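Side-chain contact in TetR family transcriptional regulator (Clostridium perfringens, PDB 6AZH), which probably binds DNA through a helix-turn-helix domain and regulates transcription, possibly of genes of fatty acid metabolism: residues L93-E96 with N97-F100. Sequence-based numbering, arbitrary orientation.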
# COMPACT_ATOMS: atom_id res chain seq x y z
N LEU A 93 -3.19 7.51 14.23
CA LEU A 93 -3.89 6.23 14.33
C LEU A 93 -3.06 5.11 13.73
O LEU A 93 -2.95 4.02 14.31
CB LEU A 93 -5.25 6.30 13.65
CG LEU A 93 -6.37 5.44 14.25
CD1 LEU A 93 -6.39 5.58 15.78
CD2 LEU A 93 -7.73 5.82 13.66
N LEU A 94 -2.46 5.36 12.56
CA LEU A 94 -1.56 4.39 11.94
C LEU A 94 -0.42 4.02 12.88
O LEU A 94 -0.11 2.85 13.07
CB LEU A 94 -1.01 4.94 10.63
CG LEU A 94 0.10 4.14 9.99
CD1 LEU A 94 -0.44 2.78 9.64
CD2 LEU A 94 0.59 4.87 8.74
N TYR A 95 0.22 5.03 13.47
CA TYR A 95 1.37 4.78 14.33
C TYR A 95 0.98 4.00 15.58
O TYR A 95 1.78 3.20 16.09
CB TYR A 95 2.04 6.10 14.71
CG TYR A 95 3.43 5.90 15.27
CD1 TYR A 95 4.40 5.25 14.53
CD2 TYR A 95 3.76 6.34 16.55
CE1 TYR A 95 5.67 5.05 15.03
CE2 TYR A 95 5.04 6.15 17.06
CZ TYR A 95 5.99 5.50 16.29
OH TYR A 95 7.26 5.30 16.78
N GLU A 96 -0.23 4.22 16.08
CA GLU A 96 -0.69 3.51 17.27
C GLU A 96 -1.20 2.11 16.97
O GLU A 96 -1.48 1.36 17.92
CB GLU A 96 -1.80 4.32 17.94
CG GLU A 96 -1.28 5.55 18.68
CD GLU A 96 -0.23 5.19 19.71
OE1 GLU A 96 0.87 5.79 19.67
OE2 GLU A 96 -0.49 4.30 20.55
N ASN A 97 -1.34 1.73 15.71
CA ASN A 97 -1.99 0.48 15.33
C ASN A 97 -1.27 -0.12 14.13
O ASN A 97 -1.89 -0.50 13.13
CB ASN A 97 -3.47 0.69 15.04
CG ASN A 97 -4.25 1.21 16.25
OD1 ASN A 97 -4.67 0.44 17.11
ND2 ASN A 97 -4.41 2.54 16.33
N ARG A 98 0.05 -0.21 14.21
CA ARG A 98 0.82 -0.58 13.02
C ARG A 98 0.57 -2.02 12.63
O ARG A 98 0.44 -2.33 11.43
CB ARG A 98 2.30 -0.34 13.27
CG ARG A 98 2.72 1.09 12.93
CD ARG A 98 4.11 1.38 13.47
NE ARG A 98 4.07 1.63 14.91
CZ ARG A 98 5.12 1.52 15.72
NH1 ARG A 98 6.31 1.16 15.24
NH2 ARG A 98 4.98 1.78 17.02
N ALA A 99 0.48 -2.93 13.61
CA ALA A 99 0.22 -4.33 13.28
C ALA A 99 -1.11 -4.48 12.56
O ALA A 99 -1.21 -5.16 11.53
CB ALA A 99 0.26 -5.18 14.56
N PHE A 100 -2.16 -3.84 13.10
CA PHE A 100 -3.48 -3.90 12.47
C PHE A 100 -3.43 -3.42 11.03
O PHE A 100 -4.01 -4.04 10.13
CB PHE A 100 -4.49 -3.07 13.28
CG PHE A 100 -5.83 -2.95 12.63
CD1 PHE A 100 -6.77 -3.95 12.75
CD2 PHE A 100 -6.17 -1.83 11.90
CE1 PHE A 100 -8.04 -3.85 12.12
CE2 PHE A 100 -7.41 -1.72 11.29
CZ PHE A 100 -8.34 -2.73 11.40
O HOH W 1 1.65 0.34 16.74
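Asn-97 N donates to Leu-94 O (3.1 Å), a bond closed at the tight turn between helix 79-96 and helix 98-106 in the all-helical C-terminal domain of this TetR-family regulator. Asn-97, at the N-cap position of the second helix, makes no capping bond; its side chain turns back to the first helix instead. With chi1 at -61°, Asn-97 CG lies beside the backbone N, and Asn-97 ND2 reaches Leu-93 O at 2.9 Å, in the carbonyl plane and on a lone pair. The bond is nearly straight (165° at the hydrogen), and Leu-93 CD1 packs against the same ND2. A water bridges the turn, giving a hydrogen to Tyr-95 O and accepting one from Arg-98 N. Tyr-95 O therefore has two donors, since Arg-98 NE also binds it at 3.0 Å. The Arg-98 chain bends at chi3, which brings its guanidinium flat over one face of the Tyr-95 ring, an off-centre cation-pi stack with planes 14° apart. Phe-172 also meets this ring, while Arg-98 NH1 forms a salt bridge with Glu-165, so the guanidinium is fixed by stack, carbonyl and carboxylate together. Beneath its centre lies Tyr-95 CE1, 3.6 Å from Arg-98 CZ.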